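Local coordinates for glycerophosphoryl diester phosphodiesterase (Parabacteroides distasonis, PDB 3MZ2), which probably hydrolyses glycerophosphodiesters to an alcohol and glycerol phosphate, at residues D82-E85 and R86-G90; T91-V94 and S95-T98; L107-P110 and E111-T115; A191-D194 and Y195-G199. All blocks are in the same frame, centred on the assembly; numbering follows the deposited sequence.

Contacts 1 and 2 share the loop between strand 76-78 and helix 99-102, and contact 3 lies in the loop after it; contact 4 sits on helix 189-197, its centre about 41 Å from that of contact 3. Contact 1 is the buried one: it touches contact 2, where L84 packs on Y97, and contact 3, where K108 NZ bonds to E85 O. Its chemistry is a serine hydroxyl on the backbone, with two waters. Contact 2, at the surface, adds a tyrosine, an aspartate and a sulfate-bound lysine. Contact 3, partly buried, turns on one aspartate carboxylate. Contact 4, also partly buried, bonds one side-chain amide to a carboxylate and another to a backbone carbonyl, with water alongside.

Contact 1: D82-E85 and R86-G90; sequences DTLE and RTSNG
S88 OG donates to the carbonyl of L84 in a short bond (OG to L84 O 2.6 Å), approaching from above the carbonyl plane, 42° out of it. The hydroxyl oxygen also accepts from G90 N (3.1 Å to S88 OG), linking the backbone on both sides of the bend. Its place follows from chi1 of 80°, which sets OG between the backbone N and the carbonyl carbon of S88. L84 CB rests against this hydroxyl, 3.4 Å from S88 OG and 3.7 Å from G90 C, while E85 CG lies beside G90 O. Two waters join T83 to later residues: one accepts from R86 N and is bonded to T83 OG1, the other donates to T83 O and accepts from T87 N. Further out, K108 NZ bonds to both E85 O and S88 O, two acceptors only 3.0 Å apart that would otherwise probably repel. R86 forms salt bridges with E47 and D81, the methyl CG2 of T87 lying over one face of its guanidinium. T83 OG1 bonds to T83 and E85 of the second subunit, placing the loop at the dimer interface. The hydroxyl accepting from the amide two residues on makes S88 to G90 an ST turn.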
loop_
_atom_site.group_PDB
_atom_site.type_symbol
_atom_site.label_atom_id
_atom_site.label_comp_id
_atom_site.label_asym_id
_atom_site.label_seq_id
_atom_site.Cartn_x
_atom_site.Cartn_y
_atom_site.Cartn_z
ATOM N N ASP A 82 8.321 -7.272 0.349
ATOM C CA ASP A 82 8.955 -6.684 -0.816
ATOM C C ASP A 82 10.294 -7.361 -1.103
ATOM O O ASP A 82 10.870 -7.157 -2.138
ATOM C CB ASP A 82 9.186 -5.149 -0.612
ATOM C CG ASP A 82 7.884 -4.373 -0.489
ATOM O OD1 ASP A 82 6.835 -4.816 -1.052
ATOM O OD2 ASP A 82 7.887 -3.338 0.198
ATOM N N THR A 83 10.830 -8.103 -0.154
ATOM C CA THR A 83 12.080 -8.838 -0.399
ATOM C C THR A 83 11.862 -10.296 0.004
ATOM O O THR A 83 11.021 -10.594 0.861
ATOM C CB THR A 83 13.262 -8.208 0.372
ATOM O OG1 THR A 83 13.069 -8.351 1.790
ATOM C CG2 THR A 83 13.374 -6.756 0.043
ATOM N N LEU A 84 12.619 -11.192 -0.610
ATOM C CA LEU A 84 12.494 -12.644 -0.362
ATOM C C LEU A 84 13.085 -13.194 0.938
ATOM O O LEU A 84 12.669 -14.255 1.335
ATOM C CB LEU A 84 13.088 -13.418 -1.549
ATOM C CG LEU A 84 12.339 -13.288 -2.873
ATOM C CD1 LEU A 84 13.231 -13.689 -4.096
ATOM C CD2 LEU A 84 11.084 -14.129 -2.762
ATOM N N GLU A 85 14.002 -12.472 1.617
ATOM C CA GLU A 85 14.799 -13.036 2.730
ATOM C C GLU A 85 14.065 -13.517 3.976
ATOM O O GLU A 85 14.451 -14.541 4.523
ATOM C CB GLU A 85 15.914 -12.081 3.203
ATOM C CG GLU A 85 17.025 -11.873 2.196
ATOM C CD GLU A 85 16.738 -10.763 1.191
ATOM O OE1 GLU A 85 15.632 -10.172 1.235
ATOM O OE2 GLU A 85 17.623 -10.483 0.346
ATOM N N ARG A 86 13.029 -12.814 4.452
ATOM C CA ARG A 86 12.371 -13.224 5.699
ATOM C C ARG A 86 11.671 -14.593 5.635
ATOM O O ARG A 86 11.823 -15.410 6.538
ATOM C CB ARG A 86 11.384 -12.133 6.196
ATOM C CG ARG A 86 10.792 -12.437 7.597
ATOM C CD ARG A 86 9.818 -11.341 8.056
ATOM N NE ARG A 86 8.692 -11.231 7.136
ATOM C CZ ARG A 86 7.530 -11.874 7.254
ATOM N NH1 ARG A 86 7.249 -12.639 8.313
ATOM N NH2 ARG A 86 6.615 -11.707 6.315
ATOM N N THR A 87 10.886 -14.854 4.586
ATOM C CA THR A 87 10.080 -16.070 4.572
ATOM C C THR A 87 10.476 -17.011 3.433
ATOM O O THR A 87 9.696 -17.903 3.072
ATOM C CB THR A 87 8.583 -15.748 4.482
ATOM O OG1 THR A 87 8.318 -15.134 3.230
ATOM C CG2 THR A 87 8.167 -14.804 5.623
ATOM N N SER A 88 11.688 -16.824 2.905
ATOM C CA SER A 88 12.289 -17.777 1.939
ATOM C C SER A 88 13.835 -17.791 2.008
ATOM O O SER A 88 14.465 -16.920 2.619
ATOM C CB SER A 88 11.871 -17.460 0.494
ATOM O OG SER A 88 12.642 -16.398 -0.058
ATOM N N ASN A 89 14.431 -18.746 1.296
ATOM C CA ASN A 89 15.890 -18.784 1.152
ATOM C C ASN A 89 16.405 -18.003 -0.063
ATOM O O ASN A 89 17.548 -18.185 -0.478
ATOM C CB ASN A 89 16.380 -20.232 1.097
ATOM C CG ASN A 89 15.913 -20.975 -0.142
ATOM O OD1 ASN A 89 15.050 -20.498 -0.899
ATOM N ND2 ASN A 89 16.491 -22.164 -0.366
ATOM N N GLY A 90 15.551 -17.174 -0.662
ATOM C CA GLY A 90 15.941 -16.348 -1.792
ATOM C C GLY A 90 16.424 -14.975 -1.352
ATOM O O GLY A 90 16.353 -14.644 -0.167
HETATM O O HOH W 1 12.012 -10.291 3.756
HETATM O O HOH W 2 10.247 -12.374 2.879
#

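Contact 2: T91-V94 and S95-T98; sequences TGKV and SDYT. With SO4 (sulfate ion), chain N.
K93 and D96 meet through the backbone of a short 3-10 turn, in which D96 N bonds to K93 O (3.0 Å) and Y97 N to V94 O (3.1 Å). The D96 carboxylate folds back over the start of this turn: OD2 accepts from K93 N at 3.0 Å, the N-H coming from above the carboxylate plane, 45° out of it. The side chains of K93 and D96 cross at about a right angle, with K93 CE 3.2 Å from D96 OD1. A bend at chi3 (-58°) swings the lysine tip past D96, leaving K93 NZ 4.1 Å from D96 OD1, too far for a salt bridge. Instead NZ bonds to sulfate O1 at 2.7 Å and weakly to O2; R41 and K241 of the second subunit bind the same ion. On the other flank Y97 OH donates to T91 O (2.7 Å), which lies at the ring edge in its plane, and CD2 brings another part of that edge to K93 O. F105 meets the Y97 ring edge-to-face, and L84 packs against it. A phenylalanine in place of Y97 would probably keep that ring packing but leave T91 O without its hydroxyl donor. The nearby aspartate would probably offset part of the lysine's charge, and the sulfate, probably from the crystallisation liquor, indicates that cationic groups from two subunits can gather round an anion here.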
loop_
_atom_site.group_PDB
_atom_site.type_symbol
_atom_site.label_atom_id
_atom_site.label_comp_id
_atom_site.label_asym_id
_atom_site.label_seq_id
_atom_site.Cartn_x
_atom_site.Cartn_y
_atom_site.Cartn_z
ATOM N N THR A 91 16.916 -14.196 -2.319
ATOM C CA THR A 91 17.277 -12.794 -2.115
ATOM C C THR A 91 16.741 -11.970 -3.282
ATOM O O THR A 91 16.536 -12.505 -4.375
ATOM C CB THR A 91 18.814 -12.596 -1.996
ATOM O OG1 THR A 91 19.421 -12.927 -3.237
ATOM C CG2 THR A 91 19.401 -13.448 -0.862
ATOM N N GLY A 92 16.503 -10.677 -3.054
ATOM C CA GLY A 92 15.948 -9.771 -4.067
ATOM C C GLY A 92 14.439 -9.668 -3.928
ATOM O O GLY A 92 13.886 -10.128 -2.926
ATOM N N LYS A 93 13.803 -9.065 -4.940
ATOM C CA LYS A 93 12.351 -8.831 -5.008
ATOM C C LYS A 93 11.673 -10.030 -5.680
ATOM O O LYS A 93 12.217 -10.579 -6.648
ATOM C CB LYS A 93 12.065 -7.610 -5.926
ATOM C CG LYS A 93 12.572 -6.258 -5.445
ATOM C CD LYS A 93 12.046 -5.080 -6.271
ATOM C CE LYS A 93 12.404 -5.188 -7.751
ATOM N NZ LYS A 93 11.878 -4.036 -8.551
ATOM N N VAL A 94 10.473 -10.380 -5.264
ATOM C CA VAL A 94 9.667 -11.345 -6.029
ATOM C C VAL A 94 9.590 -10.911 -7.512
ATOM O O VAL A 94 9.701 -11.748 -8.417
ATOM C CB VAL A 94 8.235 -11.511 -5.441
ATOM C CG1 VAL A 94 7.286 -12.174 -6.412
ATOM C CG2 VAL A 94 8.250 -12.298 -4.131
ATOM N N SER A 95 9.410 -9.622 -7.779
ATOM C CA SER A 95 9.214 -9.197 -9.165
ATOM C C SER A 95 10.501 -9.244 -10.003
ATOM O O SER A 95 10.428 -9.011 -11.196
ATOM C CB SER A 95 8.589 -7.809 -9.248
ATOM O OG SER A 95 9.484 -6.842 -8.699
ATOM N N ASP A 96 11.656 -9.559 -9.408
ATOM C CA ASP A 96 12.886 -9.815 -10.216
ATOM C C ASP A 96 12.933 -11.208 -10.860
ATOM O O ASP A 96 13.833 -11.463 -11.661
ATOM C CB ASP A 96 14.203 -9.730 -9.412
ATOM C CG ASP A 96 14.442 -8.382 -8.738
ATOM O OD1 ASP A 96 14.229 -7.319 -9.378
ATOM O OD2 ASP A 96 14.952 -8.433 -7.585
ATOM N N TYR A 97 12.027 -12.109 -10.481
ATOM C CA TYR A 97 12.104 -13.507 -10.890
ATOM C C TYR A 97 10.832 -13.929 -11.607
ATOM O O TYR A 97 9.747 -13.508 -11.255
ATOM C CB TYR A 97 12.270 -14.401 -9.652
ATOM C CG TYR A 97 13.543 -14.139 -8.894
ATOM C CD1 TYR A 97 14.728 -14.729 -9.278
ATOM C CD2 TYR A 97 13.539 -13.353 -7.739
ATOM C CE1 TYR A 97 15.906 -14.502 -8.577
ATOM C CE2 TYR A 97 14.719 -13.114 -7.037
ATOM C CZ TYR A 97 15.891 -13.705 -7.458
ATOM O OH TYR A 97 17.077 -13.510 -6.777
ATOM N N THR A 98 10.973 -14.758 -12.632
ATOM C CA THR A 98 9.821 -15.411 -13.206
ATOM C C THR A 98 9.273 -16.392 -12.209
ATOM O O THR A 98 10.005 -16.798 -11.275
ATOM C CB THR A 98 10.165 -16.193 -14.484
ATOM O OG1 THR A 98 11.095 -17.229 -14.167
ATOM C CG2 THR A 98 10.777 -15.274 -15.535
HETATM S S SO4 N . 14.012 -1.414 -8.717
HETATM O O1 SO4 N . 13.841 -2.462 -7.702
HETATM O O2 SO4 N . 13.153 -1.663 -9.890
HETATM O O3 SO4 N . 13.661 -0.127 -8.093
HETATM O O4 SO4 N . 15.437 -1.387 -9.162
#

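Contact 3: L107-P110 and E111-T115; sequences LKDP and EGNIT
D109 and N113 face each other across a tight reversal of the chain, their carboxylate and amide planes 74° apart. N113 ND2 donates to D109 OD2 (2.8 Å, N-H...O 167°) on the syn lone pair of that oxygen, which lies in the amide plane. The other carboxylate oxygen turns to the backbone: N113 N reaches D109 OD1 at 3.0 Å from above the carboxylate plane, and E111 N adds a weak bond to it. Chi1 of 69° makes this possible, since it holds CG between the backbone N and carbonyl carbon of D109 and so tucks the carboxylate inside the bend. D109 OD2 has a further donor in G44 N, from a neighbouring loop. E111 bends at chi2, bringing OE1 to 3.4 Å from D109 OD2 with the two carboxylate planes nearly perpendicular; the like charges should disfavour this approach, and the N-H groups around D109 probably ease it. The bend is a type I beta turn from D109 to G112, closed by G112 N to D109 O, with positive phi at G112, where a side chain would strike the preceding carbonyl. The flanking arms run antiparallel as a beta-hairpin-like loop with a single bridge, K108 to I114, bounded by D109 N to N113 O and T115 N to L107 O. T115 OG1 also donates to L107 O (2.7 Å), which thus accepts two hydrogen bonds from one residue. Beside them, K108 CG packs on I114 CG1 at 4.0 Å, and the extended lysine chain carries NZ to the carbonyls of E85 and S88.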
loop_
_atom_site.group_PDB
_atom_site.type_symbol
_atom_site.label_atom_id
_atom_site.label_comp_id
_atom_site.label_asym_id
_atom_site.label_seq_id
_atom_site.Cartn_x
_atom_site.Cartn_y
_atom_site.Cartn_z
ATOM N N LEU A 107 10.382 -21.839 1.125
ATOM C CA LEU A 107 9.859 -20.982 2.159
ATOM C C LEU A 107 10.421 -21.325 3.519
ATOM O O LEU A 107 10.646 -22.499 3.843
ATOM C CB LEU A 107 8.339 -21.103 2.196
ATOM C CG LEU A 107 7.576 -20.601 0.956
ATOM C CD1 LEU A 107 6.053 -20.872 1.079
ATOM C CD2 LEU A 107 7.858 -19.133 0.651
ATOM N N LYS A 108 10.559 -20.281 4.330
ATOM C CA LYS A 108 11.050 -20.386 5.708
ATOM C C LYS A 108 9.865 -20.220 6.659
ATOM O O LYS A 108 9.001 -19.407 6.406
ATOM C CB LYS A 108 12.056 -19.260 6.012
ATOM C CG LYS A 108 13.488 -19.401 5.528
ATOM C CD LYS A 108 14.225 -18.038 5.747
ATOM C CE LYS A 108 15.679 -18.009 5.236
ATOM N NZ LYS A 108 16.182 -16.617 4.849
ATOM N N ASP A 109 9.848 -20.980 7.753
ATOM C CA ASP A 109 8.861 -20.784 8.829
ATOM C C ASP A 109 9.273 -19.576 9.682
ATOM O O ASP A 109 10.310 -18.979 9.415
ATOM C CB ASP A 109 8.676 -22.076 9.650
ATOM C CG ASP A 109 9.909 -22.458 10.507
ATOM O OD1 ASP A 109 10.794 -21.607 10.729
ATOM O OD2 ASP A 109 9.922 -23.607 11.002
ATOM N N PRO A 110 8.460 -19.184 10.690
ATOM C CA PRO A 110 8.819 -17.959 11.421
ATOM C C PRO A 110 10.110 -18.062 12.264
ATOM O O PRO A 110 10.703 -17.029 12.610
ATOM C CB PRO A 110 7.584 -17.671 12.295
ATOM C CG PRO A 110 6.510 -18.582 11.806
ATOM C CD PRO A 110 7.123 -19.686 11.036
ATOM N N GLU A 111 10.546 -19.290 12.547
ATOM C CA GLU A 111 11.791 -19.562 13.270
ATOM C C GLU A 111 13.016 -19.455 12.366
ATOM O O GLU A 111 14.137 -19.466 12.855
ATOM C CB GLU A 111 11.752 -20.942 13.941
ATOM C CG GLU A 111 10.797 -21.037 15.156
ATOM C CD GLU A 111 9.309 -21.198 14.796
ATOM O OE1 GLU A 111 8.990 -21.703 13.693
ATOM O OE2 GLU A 111 8.442 -20.810 15.623
ATOM N N GLY A 112 12.811 -19.325 11.056
ATOM C CA GLY A 112 13.910 -19.271 10.094
ATOM C C GLY A 112 14.296 -20.612 9.501
ATOM O O GLY A 112 15.195 -20.676 8.660
ATOM N N ASN A 113 13.633 -21.687 9.927
ATOM C CA ASN A 113 13.859 -22.999 9.345
ATOM C C ASN A 113 13.418 -22.976 7.878
ATOM O O ASN A 113 12.333 -22.474 7.587
ATOM C CB ASN A 113 13.061 -24.102 10.053
ATOM C CG ASN A 113 13.380 -24.228 11.526
ATOM O OD1 ASN A 113 14.531 -24.471 11.904
ATOM N ND2 ASN A 113 12.343 -24.106 12.372
ATOM N N ILE A 114 14.257 -23.508 6.980
ATOM C CA ILE A 114 13.901 -23.615 5.554
ATOM C C ILE A 114 13.133 -24.913 5.362
ATOM O O ILE A 114 13.624 -25.965 5.722
ATOM C CB ILE A 114 15.118 -23.601 4.621
ATOM C CG1 ILE A 114 16.045 -22.417 4.923
ATOM C CG2 ILE A 114 14.654 -23.504 3.171
ATOM C CD1 ILE A 114 17.405 -22.525 4.280
ATOM N N THR A 115 11.911 -24.816 4.842
ATOM C CA THR A 115 11.055 -25.977 4.600
ATOM C C THR A 115 11.336 -26.455 3.178
ATOM O O THR A 115 12.196 -25.897 2.492
ATOM C CB THR A 115 9.582 -25.620 4.742
ATOM O OG1 THR A 115 9.204 -24.777 3.635
ATOM C CG2 THR A 115 9.310 -24.916 6.098
#

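Contact 4: A191-D194 and Y195-G199; sequences AVQD and YEDNG
A Schellman motif ends helix 189-197, the helix of a beta-alpha-beta unit between strands 182-185 and 205-210 of the TIM barrel, with Q193 paired to D197 in its last turn and N198, just past the end, bonded back to the carbonyl of D194. G199, with positive phi, is the C-prime residue, its N bonded to E196 O (2.9 Å). D194 O takes two donors from N198, the backbone N at 3.0 Å and ND2 at 3.1 Å, which reach it from opposite faces of the carbonyl plane. Chi1 of -81° turns the N198 amide back along the helix for this second bond, and R171 NE holds its OD1. With alanine in place of N198, D194 O would keep its backbone donor but is likely to lose the amide bond, and R171 NE this acceptor. D194 itself directs OD2 to G167 N. One residue earlier, Q193 NE2 donates to D197 OD1 (2.9 Å, N-H...O 165°); the oxygen lies in the amide plane, whereas the donor stands above the carboxylate plane. Towards the barrel, Y195 packs its CD2 against A191 O and sends OH to F185 O. E196 OE2 is taken by R227 and W202. Its OE1 receives two waters: one accepts from Q193 NE2 and the other donates to Q193 OE1, at 3.0 Å each.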
loop_
_atom_site.group_PDB
_atom_site.type_symbol
_atom_site.label_atom_id
_atom_site.label_comp_id
_atom_site.label_asym_id
_atom_site.label_seq_id
_atom_site.Cartn_x
_atom_site.Cartn_y
_atom_site.Cartn_z
ATOM N N ALA A 191 -15.825 6.092 9.250
ATOM C CA ALA A 191 -15.671 4.969 8.289
ATOM C C ALA A 191 -17.047 4.343 8.008
ATOM O O ALA A 191 -17.363 4.087 6.874
ATOM C CB ALA A 191 -14.652 3.904 8.734
ATOM N N VAL A 192 -17.896 4.223 9.029
ATOM C CA VAL A 192 -19.242 3.654 8.814
ATOM C C VAL A 192 -19.976 4.513 7.782
ATOM O O VAL A 192 -20.570 3.964 6.839
ATOM C CB VAL A 192 -20.045 3.576 10.114
ATOM C CG1 VAL A 192 -21.530 3.144 9.840
ATOM C CG2 VAL A 192 -19.326 2.632 11.143
ATOM N N GLN A 193 -19.907 5.841 7.964
ATOM C CA GLN A 193 -20.589 6.781 7.095
ATOM C C GLN A 193 -20.053 6.724 5.665
ATOM O O GLN A 193 -20.821 6.829 4.695
ATOM C CB GLN A 193 -20.511 8.232 7.621
ATOM C CG GLN A 193 -21.394 9.258 6.842
ATOM C CD GLN A 193 -22.887 9.062 7.071
ATOM O OE1 GLN A 193 -23.347 8.959 8.216
ATOM N NE2 GLN A 193 -23.655 9.027 5.987
ATOM N N ASP A 194 -18.741 6.626 5.553
ATOM C CA ASP A 194 -18.031 6.496 4.255
ATOM C C ASP A 194 -18.629 5.359 3.391
ATOM O O ASP A 194 -18.929 5.550 2.194
ATOM C CB ASP A 194 -16.537 6.212 4.514
ATOM C CG ASP A 194 -15.717 6.145 3.258
ATOM O OD1 ASP A 194 -16.088 6.802 2.263
ATOM O OD2 ASP A 194 -14.685 5.453 3.276
ATOM N N TYR A 195 -18.762 4.157 3.952
ATOM C CA TYR A 195 -19.319 3.077 3.142
ATOM C C TYR A 195 -20.744 3.354 2.741
ATOM O O TYR A 195 -21.144 3.032 1.620
ATOM C CB TYR A 195 -19.205 1.698 3.812
ATOM C CG TYR A 195 -17.771 1.318 3.956
ATOM C CD1 TYR A 195 -17.065 0.783 2.899
ATOM C CD2 TYR A 195 -17.112 1.578 5.141
ATOM C CE1 TYR A 195 -15.730 0.475 3.006
ATOM C CE2 TYR A 195 -15.746 1.297 5.282
ATOM C CZ TYR A 195 -15.057 0.740 4.204
ATOM O OH TYR A 195 -13.717 0.421 4.269
ATOM N N GLU A 196 -21.524 3.960 3.644
ATOM C CA GLU A 196 -22.902 4.281 3.337
ATOM C C GLU A 196 -22.965 5.322 2.238
ATOM O O GLU A 196 -23.733 5.184 1.305
ATOM C CB GLU A 196 -23.683 4.750 4.574
ATOM C CG GLU A 196 -23.792 3.629 5.534
ATOM C CD GLU A 196 -24.504 3.959 6.832
ATOM O OE1 GLU A 196 -24.627 5.155 7.174
ATOM O OE2 GLU A 196 -24.930 2.988 7.505
ATOM N N ASP A 197 -22.106 6.330 2.314
ATOM C CA ASP A 197 -22.095 7.393 1.317
ATOM C C ASP A 197 -21.689 6.860 -0.062
ATOM O O ASP A 197 -22.113 7.427 -1.098
ATOM C CB ASP A 197 -21.141 8.502 1.741
ATOM C CG ASP A 197 -21.719 9.375 2.855
ATOM O OD1 ASP A 197 -22.911 9.224 3.186
ATOM O OD2 ASP A 197 -20.982 10.192 3.417
ATOM N N ASN A 198 -20.896 5.794 -0.082
ATOM C CA ASN A 198 -20.494 5.147 -1.331
ATOM C C ASN A 198 -21.426 4.026 -1.775
ATOM O O ASN A 198 -21.144 3.315 -2.727
ATOM C CB ASN A 198 -19.047 4.627 -1.238
ATOM C CG ASN A 198 -18.037 5.734 -1.484
ATOM O OD1 ASN A 198 -17.816 6.095 -2.618
ATOM N ND2 ASN A 198 -17.526 6.342 -0.423
ATOM N N GLY A 199 -22.533 3.891 -1.054
ATOM C CA GLY A 199 -23.583 2.926 -1.442
ATOM C C GLY A 199 -23.192 1.474 -1.417
ATOM O O GLY A 199 -23.772 0.687 -2.207
HETATM O O HOH W 3 -25.999 7.198 5.690
HETATM O O HOH W 4 -23.571 6.437 9.821
#